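Carbohydrate binding module (Escherichia coli, PDB 2XFD) binds cellobiose through a calcium ion and probably recognises xylan and related beta-linked glycans. Local coordinates at residues R60-D65 and E98-C102; T46-A52 and Y105-V111; S4-R10 and A35-A41. All coordinates share one frame; numbering follows the deposited sequence.

From the N terminus, strand 4-11 runs into the hairpin of strands 17-22 and 25-31, and contact 3 closes this first loop when residues 35-41 return beside 4-10. The chain then lays down 46-52, the first side of contact 2, and soon 60-65, the first side of contact 1. Contact 1 closes first, at 98-102, and contact 2 closes at 105-111, so contact 1 lies within the longer loop of contact 2, while contact 3 precedes both in series. Contacts 1 and 3 belong to one antiparallel sheet, joined where 62-69 borders 4-11; contact 2 belongs to the four-stranded sheet that faces it. They pack as a beta sandwich, with Ile49 against Ile5 and Val51 against Val7.

Contact 1 of 3, residues R60-D65 and E98-C102; sequences RDVQVD and EWLHC. With CA (calcium ion), chain C; CA (calcium ion), chain D; BGC (beta-D-glucopyranose), chain B; BGC (beta-D-glucopyranose), chain E.
Leu100 N donates to Val62 O at 2.8 Å in an almost straight bond (177°), and Trp99 CA adds a minor C-H contact to the same oxygen at 3.3 Å. Val62 N answers Leu100 O, completing a hydrogen-bonded antiparallel pair. Gln63 and Trp99 form the next, non-hydrogen-bonded pair. Here CB of Gln63 sits over a face of the indole, 3.7 Å from the centroid of the Trp99 six-membered ring, and the amide runs on with its plane only 13° from that of the ring. Gln63 CG lies anti to the backbone N (chi1 -173°) and the chain is extended, which carries Gln63 NE2 past the indole to Glu98 OE1 at 2.9 Å, above the carboxylate plane. A glutamine suits this place because its other amide atom, OE1, accepts from Arg10 NE.

Each end of the ladder holds a calcium ion, and acidic side chains here supply charge as well as oxygen. Glu98 OE2 binds one ion at 2.3 Å; Asp65 gives it both OD1 and its backbone O, and Gln75 and Glu77 complete the site with a water. The other ion is bound by Asp61 OD2 at 2.3 Å, by Arg60 O, His101 O, Asp56 and a water, and by O2 and O3 of one glucose of cellobiose. O6 of the second glucose lies over a face of the His101 imidazole, whose edge meets Asp61 OD2. Trp86, beside His101, completes the sugar pocket. At this end strand 62-69 runs between strands 99-100 and 4-11, while Val62, Val64 and Leu100 face strand 48-53 of the opposing sheet.

Contact 2 of 3, residues T46-A52 and Y105-V111; sequences TGEIRVA and YISFGNV
Ser107 OG donates to Glu48 OE1 at 2.6 Å, and Arg50 NE, from the same strand as Glu48, makes a salt bridge to this oxygen at 3.0 Å from the opposite face of the carboxylate. Arg50 NH1 bonds Glu48 OE2, a side-on grip that probably limits rotation of the guanidinium. With CG anti to the carbonyl carbon (chi1 -63°) and the chain extended to NE, Arg50 lies along Tyr105, its guanidinium flat on the ring, planes at 3° and centres 4.1 Å apart, an off-centre cation-pi stack. Arg50 CD sits 3.6 Å from the centroid of the Tyr105 ring; arginine thus offers tyrosine both apolar methylenes and charge. A water links Glu48 OE1 to Tyr105 OH.

Behind this polar face, edge strand 104-110 of the four-stranded sheet pairs antiparallel with 48-53, broken by a beta bulge: the register slips by one residue between Glu48-Asn110 and Arg50-Ser107. Ile49 faces the bulge, accepting from Phe108 N and donating to Gly109 O, where a positive phi (78°) favours glycine. On the other face Val51 CG2 meets Phe108 CE1 at 3.8 Å. Further out, Ile67 touches Ile49, Val51 and Phe108, and Arg74 binds backbone oxygens of Phe108, Asn110 and Val111.

Contact 3 of 3, residues S4-R10 and A35-A41; sequences SITVRAR and AMQDYTA
Arg8 and Asp38 meet with their flat groups steeply turned, guanidinium and carboxylate planes 74° apart. NH2 of Arg8 donates to Asp38 OD1 at 3.0 Å in a salt bridge, within the guanidinium plane but from above the carboxylate. With CG anti to the backbone N (chi1 -176°) and a bend at chi2, the chain swings across to residues 36-38, laying one guanidinium face over the Met36-Gln37 peptide, while a water joins NH1 to Met36 O. With an alanine here, Asp38 would probably be left without its charged mate and this peptide without its flat cover.

Beside this pair, Thr6 OG1 and Thr40 OG1 share a hydrogen bond of 2.7 Å, short side chains well placed to join across a non-hydrogen-bonded pair. Met36 bends back so that its SD rests 3.6 Å from Ala9 C and its methyl touches Arg10 methylenes. On the other face the Tyr39 ring presents its edge to Val7 O and Ala9 O, and Tyr39 OH is 2.7 Å from a water oxygen that also lies near Ala9 O.

Paired backbone bonds from Ile5-Ala41 to Ala9-Gln37 zip the antiparallel strands. Strand 4-11 lies between 37-42 and 62-69, Ile5 and Val7 facing strand 48-53 and Tyr39 meeting Trp30.

Contact 1 of 3, residues R60-D65 and E98-C102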
# COMPACT_ATOMS: atom_id res chain seq x y z
N ARG A 60 -5.54 10.52 -9.69
CA ARG A 60 -5.52 9.38 -8.78
C ARG A 60 -4.16 9.22 -8.09
O ARG A 60 -3.12 9.20 -8.76
CB ARG A 60 -5.76 8.10 -9.54
CG ARG A 60 -7.10 7.98 -10.25
CD ARG A 60 -7.25 6.64 -10.89
NE ARG A 60 -8.47 6.56 -11.70
CZ ARG A 60 -8.74 5.65 -12.60
NH1 ARG A 60 -7.88 4.71 -12.91
NH2 ARG A 60 -9.89 5.72 -13.25
N ASP A 61 -4.19 9.11 -6.77
CA ASP A 61 -3.02 8.89 -5.92
C ASP A 61 -3.52 8.16 -4.66
O ASP A 61 -4.70 8.28 -4.30
CB ASP A 61 -2.39 10.24 -5.47
CG ASP A 61 -1.80 11.04 -6.58
OD1 ASP A 61 -2.09 12.27 -6.60
OD2 ASP A 61 -1.02 10.50 -7.37
N VAL A 62 -2.61 7.44 -3.99
CA VAL A 62 -2.96 6.68 -2.78
C VAL A 62 -2.11 7.15 -1.61
O VAL A 62 -0.89 7.37 -1.75
CB VAL A 62 -2.76 5.19 -3.04
CG1 VAL A 62 -2.89 4.38 -1.75
CG2 VAL A 62 -3.76 4.69 -4.11
N GLN A 63 -2.74 7.26 -0.45
CA GLN A 63 -2.05 7.51 0.82
C GLN A 63 -2.34 6.30 1.72
O GLN A 63 -3.48 6.06 2.07
CB GLN A 63 -2.49 8.81 1.46
CG GLN A 63 -1.68 9.20 2.68
CD GLN A 63 -2.23 10.38 3.44
OE1 GLN A 63 -3.32 10.88 3.20
NE2 GLN A 63 -1.48 10.86 4.34
N VAL A 64 -1.28 5.57 2.09
CA VAL A 64 -1.36 4.44 3.01
C VAL A 64 -0.85 4.89 4.34
O VAL A 64 0.29 5.29 4.47
CB VAL A 64 -0.50 3.23 2.46
CG1 VAL A 64 -0.66 2.06 3.42
CG2 VAL A 64 -0.84 2.87 1.06
N ASP A 65 -1.70 4.86 5.34
CA ASP A 65 -1.28 5.24 6.68
C ASP A 65 -0.32 4.20 7.27
O ASP A 65 0.81 4.52 7.71
CB ASP A 65 -2.47 5.50 7.61
CG ASP A 65 -2.14 6.20 8.89
OD1 ASP A 65 -0.97 6.39 9.20
OD2 ASP A 65 -3.10 6.57 9.61
N GLU A 98 4.14 7.57 3.00
CA GLU A 98 2.79 7.07 2.90
C GLU A 98 2.25 7.04 1.50
O GLU A 98 1.24 6.40 1.23
CB GLU A 98 1.86 7.90 3.78
CG GLU A 98 2.15 7.77 5.25
CD GLU A 98 1.21 8.54 6.15
OE1 GLU A 98 0.78 9.65 5.72
OE2 GLU A 98 0.93 8.10 7.27
N TRP A 99 2.85 7.80 0.56
CA TRP A 99 2.22 8.06 -0.72
C TRP A 99 2.67 7.09 -1.82
O TRP A 99 3.85 6.83 -1.98
CB TRP A 99 2.53 9.49 -1.15
CG TRP A 99 1.76 10.47 -0.32
CD1 TRP A 99 2.12 11.02 0.86
CD2 TRP A 99 0.41 10.88 -0.55
NE1 TRP A 99 1.13 11.82 1.37
CE2 TRP A 99 0.05 11.77 0.51
CE3 TRP A 99 -0.54 10.65 -1.57
CZ2 TRP A 99 -1.21 12.38 0.57
CZ3 TRP A 99 -1.74 11.28 -1.48
CH2 TRP A 99 -2.05 12.15 -0.40
N LEU A 100 1.69 6.76 -2.62
CA LEU A 100 1.91 6.11 -3.92
C LEU A 100 1.28 7.02 -4.94
O LEU A 100 0.06 7.07 -5.13
CB LEU A 100 1.30 4.72 -3.97
CG LEU A 100 1.93 3.69 -3.03
CD1 LEU A 100 1.05 2.48 -2.84
CD2 LEU A 100 3.34 3.33 -3.54
N HIS A 101 2.12 7.78 -5.64
CA HIS A 101 1.68 8.70 -6.73
C HIS A 101 1.61 7.98 -8.04
O HIS A 101 0.71 8.21 -8.88
CB HIS A 101 2.60 9.89 -6.80
CG HIS A 101 2.66 10.69 -5.55
ND1 HIS A 101 1.70 11.56 -5.07
CD2 HIS A 101 3.68 10.74 -4.69
CE1 HIS A 101 2.16 12.13 -3.95
NE2 HIS A 101 3.36 11.61 -3.71
N CYS A 102 2.59 7.16 -8.29
CA CYS A 102 2.69 6.33 -9.49
C CYS A 102 2.23 4.91 -9.13
O CYS A 102 2.27 4.53 -7.96
CB CYS A 102 4.14 6.27 -9.99
SG CYS A 102 4.95 7.85 -10.09
CA CA C . -0.95 9.69 -9.57
CA CA D . 1.33 6.57 8.99
C2 BGC B . 1.49 11.72 -10.77
C3 BGC B . 1.75 10.37 -11.41
C4 BGC B . 2.45 10.50 -12.77
C5 BGC B . 3.71 11.32 -12.56
C6 BGC B . 4.60 11.57 -13.80
C1 BGC B . 2.76 12.54 -10.73
O2 BGC B . 0.87 11.49 -9.49
O3 BGC B . 0.47 9.74 -11.59
O4 BGC B . 2.83 9.25 -13.27
O5 BGC B . 3.36 12.55 -12.01
O6 BGC B . 3.82 12.30 -14.72
C2 BGC E . 4.65 16.73 -10.44
C3 BGC E . 3.75 15.62 -10.93
C4 BGC E . 3.52 14.54 -9.87
C5 BGC E . 3.19 15.19 -8.58
C6 BGC E . 3.00 14.15 -7.54
C1 BGC E . 4.10 17.23 -9.11
O1 BGC E . 4.75 18.35 -8.57
O2 BGC E . 4.76 17.74 -11.41
O3 BGC E . 4.29 15.02 -12.10
O4 BGC E . 2.44 13.85 -10.25
O5 BGC E . 4.23 16.13 -8.22
O6 BGC E . 2.74 14.74 -6.31
O HOH W 1 -2.19 11.25 -10.87
O HOH W 2 0.76 8.07 10.74

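Contact 2 of 3, residues T46-A52 and Y105-V111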
# COMPACT_ATOMS: atom_id res chain seq x y z
N THR A 46 3.37 -16.29 4.00
CA THR A 46 4.28 -15.74 5.00
C THR A 46 5.34 -14.82 4.49
O THR A 46 6.14 -14.32 5.24
CB THR A 46 4.97 -16.91 5.76
OG1 THR A 46 5.74 -17.66 4.81
CG2 THR A 46 4.03 -17.85 6.42
N GLY A 47 5.38 -14.61 3.19
CA GLY A 47 6.44 -13.86 2.54
C GLY A 47 6.27 -12.34 2.61
O GLY A 47 5.60 -11.79 3.52
N GLU A 48 6.93 -11.62 1.71
CA GLU A 48 7.04 -10.18 1.75
C GLU A 48 5.70 -9.57 1.48
O GLU A 48 5.07 -9.82 0.46
CB GLU A 48 7.99 -9.69 0.71
CG GLU A 48 8.22 -8.21 0.71
CD GLU A 48 9.00 -7.68 -0.47
OE1 GLU A 48 8.95 -6.47 -0.70
OE2 GLU A 48 9.66 -8.46 -1.17
N ILE A 49 5.26 -8.67 2.35
CA ILE A 49 4.00 -7.96 2.20
C ILE A 49 4.24 -6.68 1.41
O ILE A 49 5.12 -5.89 1.70
CB ILE A 49 3.39 -7.56 3.57
CG1 ILE A 49 3.14 -8.81 4.43
CG2 ILE A 49 2.16 -6.75 3.39
CD1 ILE A 49 2.90 -8.43 5.90
N ARG A 50 3.40 -6.46 0.38
CA ARG A 50 3.36 -5.20 -0.35
C ARG A 50 1.94 -4.70 -0.43
O ARG A 50 0.98 -5.46 -0.51
CB ARG A 50 3.92 -5.40 -1.76
CG ARG A 50 5.37 -5.81 -1.80
CD ARG A 50 5.82 -6.14 -3.19
NE ARG A 50 7.21 -6.53 -3.12
CZ ARG A 50 7.89 -7.01 -4.17
NH1 ARG A 50 9.13 -7.45 -3.98
NH2 ARG A 50 7.36 -7.03 -5.35
N VAL A 51 1.79 -3.37 -0.40
CA VAL A 51 0.55 -2.71 -0.77
C VAL A 51 0.84 -1.95 -2.05
O VAL A 51 1.70 -1.08 -2.08
CB VAL A 51 0.03 -1.77 0.30
CG1 VAL A 51 -1.19 -1.04 -0.19
CG2 VAL A 51 -0.25 -2.54 1.58
N ALA A 52 0.17 -2.37 -3.13
CA ALA A 52 0.43 -1.86 -4.47
C ALA A 52 -0.72 -1.07 -5.00
O ALA A 52 -1.87 -1.48 -4.94
CB ALA A 52 0.68 -3.01 -5.44
N TYR A 105 4.53 0.15 -5.21
CA TYR A 105 4.17 -0.48 -3.95
C TYR A 105 5.02 0.02 -2.80
O TYR A 105 6.12 0.51 -2.99
CB TYR A 105 4.26 -2.02 -4.05
CG TYR A 105 5.65 -2.55 -4.31
CD1 TYR A 105 6.09 -2.88 -5.57
CD2 TYR A 105 6.57 -2.67 -3.32
CE1 TYR A 105 7.41 -3.37 -5.79
CE2 TYR A 105 7.84 -3.14 -3.55
CZ TYR A 105 8.23 -3.48 -4.74
OH TYR A 105 9.50 -3.99 -4.94
N ILE A 106 4.51 -0.18 -1.62
CA ILE A 106 5.24 -0.07 -0.35
C ILE A 106 5.47 -1.46 0.16
O ILE A 106 4.51 -2.25 0.25
CB ILE A 106 4.51 0.80 0.68
CG1 ILE A 106 4.15 2.15 0.09
CG2 ILE A 106 5.36 0.91 1.91
CD1 ILE A 106 3.23 2.98 0.91
N SER A 107 6.71 -1.80 0.51
CA SER A 107 7.03 -3.08 1.11
C SER A 107 7.08 -2.97 2.60
O SER A 107 7.71 -2.10 3.15
CB SER A 107 8.39 -3.56 0.65
OG SER A 107 8.76 -4.75 1.30
N PHE A 108 6.39 -3.90 3.29
CA PHE A 108 6.28 -3.90 4.74
C PHE A 108 7.03 -5.08 5.38
O PHE A 108 6.88 -5.36 6.55
CB PHE A 108 4.82 -3.93 5.20
CG PHE A 108 4.09 -2.66 4.85
CD1 PHE A 108 3.51 -2.47 3.62
CD2 PHE A 108 3.95 -1.65 5.77
CE1 PHE A 108 2.85 -1.31 3.32
CE2 PHE A 108 3.27 -0.51 5.50
CZ PHE A 108 2.71 -0.31 4.27
N GLY A 109 7.91 -5.70 4.63
CA GLY A 109 8.68 -6.85 5.16
C GLY A 109 7.82 -8.10 5.19
O GLY A 109 6.68 -8.14 4.77
N ASN A 110 8.42 -9.18 5.68
CA ASN A 110 7.72 -10.45 5.73
C ASN A 110 6.60 -10.49 6.78
O ASN A 110 6.60 -9.73 7.74
CB ASN A 110 8.72 -11.58 6.09
CG ASN A 110 9.74 -11.81 4.98
OD1 ASN A 110 10.81 -12.40 5.31
ND2 ASN A 110 9.49 -11.47 3.79
N VAL A 111 5.65 -11.35 6.51
CA VAL A 111 4.57 -11.50 7.46
C VAL A 111 5.07 -11.80 8.83
O VAL A 111 4.74 -11.21 9.85
CB VAL A 111 3.50 -12.59 7.00
CG1 VAL A 111 2.44 -12.86 8.07
CG2 VAL A 111 2.91 -12.24 5.69
O HOH W 3 10.78 -5.00 -2.09

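Contact 3 of 3, residues S4-R10 and A35-A41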
# COMPACT_ATOMS: atom_id res chain seq x y z
N SER A 4 -3.53 -12.32 9.80
CA SER A 4 -4.49 -11.25 9.56
C SER A 4 -3.75 -9.97 9.25
O SER A 4 -2.83 -9.60 9.97
CB SER A 4 -5.39 -11.07 10.81
OG SER A 4 -6.40 -10.13 10.52
N ILE A 5 -4.15 -9.32 8.18
CA ILE A 5 -3.54 -8.07 7.77
C ILE A 5 -4.61 -7.04 7.52
O ILE A 5 -5.57 -7.27 6.76
CB ILE A 5 -2.67 -8.24 6.47
CG1 ILE A 5 -1.61 -9.27 6.72
CG2 ILE A 5 -2.10 -6.89 6.08
CD1 ILE A 5 -0.84 -9.69 5.44
N THR A 6 -4.49 -5.89 8.15
CA THR A 6 -5.37 -4.74 7.93
C THR A 6 -4.57 -3.62 7.25
O THR A 6 -3.48 -3.31 7.72
CB THR A 6 -5.99 -4.23 9.20
OG1 THR A 6 -6.80 -5.25 9.76
CG2 THR A 6 -6.80 -2.98 9.04
N VAL A 7 -5.08 -3.07 6.16
CA VAL A 7 -4.51 -1.95 5.48
C VAL A 7 -5.36 -0.72 5.80
O VAL A 7 -6.57 -0.75 5.60
CB VAL A 7 -4.45 -2.20 3.97
CG1 VAL A 7 -3.89 -0.99 3.21
CG2 VAL A 7 -3.68 -3.45 3.67
N ARG A 8 -4.74 0.38 6.26
CA ARG A 8 -5.44 1.64 6.45
C ARG A 8 -4.96 2.60 5.34
O ARG A 8 -3.79 2.95 5.30
CB ARG A 8 -5.14 2.22 7.83
CG ARG A 8 -5.96 3.49 8.04
CD ARG A 8 -6.36 3.80 9.35
NE ARG A 8 -7.29 4.86 9.52
CZ ARG A 8 -8.62 4.80 9.71
NH1 ARG A 8 -9.24 5.94 9.98
NH2 ARG A 8 -9.30 3.69 9.59
N ALA A 9 -5.86 2.99 4.44
CA ALA A 9 -5.49 3.74 3.27
C ALA A 9 -6.65 4.53 2.73
O ALA A 9 -7.82 4.26 3.06
CB ALA A 9 -4.94 2.83 2.22
N ARG A 10 -6.32 5.46 1.84
CA ARG A 10 -7.29 6.26 1.10
C ARG A 10 -6.76 6.54 -0.28
O ARG A 10 -5.54 6.49 -0.52
CB ARG A 10 -7.59 7.60 1.80
CG ARG A 10 -6.50 8.63 1.69
CD ARG A 10 -6.82 9.93 2.35
NE ARG A 10 -5.90 11.01 2.03
CZ ARG A 10 -6.10 11.92 1.06
NH1 ARG A 10 -5.28 12.94 0.98
NH2 ARG A 10 -7.10 11.80 0.21
N ALA A 35 -11.35 8.92 2.13
CA ALA A 35 -11.02 9.01 3.54
C ALA A 35 -10.34 7.73 3.95
O ALA A 35 -10.62 6.65 3.47
CB ALA A 35 -12.21 9.29 4.42
N MET A 36 -9.47 7.85 4.97
CA MET A 36 -8.83 6.65 5.52
C MET A 36 -9.84 5.70 6.00
O MET A 36 -10.76 6.06 6.78
CB MET A 36 -7.87 7.03 6.67
CG MET A 36 -6.63 7.79 6.26
SD MET A 36 -5.56 6.75 5.28
CE MET A 36 -4.25 7.88 4.96
N GLN A 37 -9.70 4.43 5.64
CA GLN A 37 -10.55 3.35 6.08
C GLN A 37 -9.69 2.10 6.23
O GLN A 37 -8.61 2.01 5.66
CB GLN A 37 -11.75 3.04 5.17
CG GLN A 37 -12.68 4.23 4.97
CD GLN A 37 -13.47 4.70 6.14
OE1 GLN A 37 -14.14 5.77 6.01
NE2 GLN A 37 -13.46 4.03 7.21
N ASP A 38 -10.21 1.13 6.96
CA ASP A 38 -9.57 -0.15 7.17
C ASP A 38 -10.05 -1.20 6.23
O ASP A 38 -11.27 -1.30 5.97
CB ASP A 38 -9.86 -0.67 8.57
CG ASP A 38 -9.22 0.08 9.64
OD1 ASP A 38 -8.35 0.90 9.45
OD2 ASP A 38 -9.61 -0.24 10.84
N TYR A 39 -9.16 -2.00 5.70
CA TYR A 39 -9.42 -3.08 4.78
C TYR A 39 -8.69 -4.30 5.30
O TYR A 39 -7.47 -4.25 5.47
CB TYR A 39 -8.89 -2.71 3.37
CG TYR A 39 -9.53 -1.45 2.81
CD1 TYR A 39 -10.66 -1.52 2.06
CD2 TYR A 39 -9.04 -0.19 3.11
CE1 TYR A 39 -11.31 -0.38 1.58
CE2 TYR A 39 -9.67 0.93 2.65
CZ TYR A 39 -10.81 0.86 1.87
OH TYR A 39 -11.47 1.95 1.43
N THR A 40 -9.38 -5.40 5.55
CA THR A 40 -8.78 -6.55 6.25
C THR A 40 -8.87 -7.78 5.41
O THR A 40 -9.91 -8.08 4.81
CB THR A 40 -9.43 -6.76 7.62
OG1 THR A 40 -9.17 -5.59 8.41
CG2 THR A 40 -8.89 -7.93 8.35
N ALA A 41 -7.80 -8.57 5.39
CA ALA A 41 -7.78 -9.87 4.76
C ALA A 41 -6.96 -10.83 5.58
O ALA A 41 -6.14 -10.46 6.38
CB ALA A 41 -7.24 -9.80 3.35
O HOH W 4 -12.05 5.07 9.61
O HOH W 5 -10.35 4.35 1.80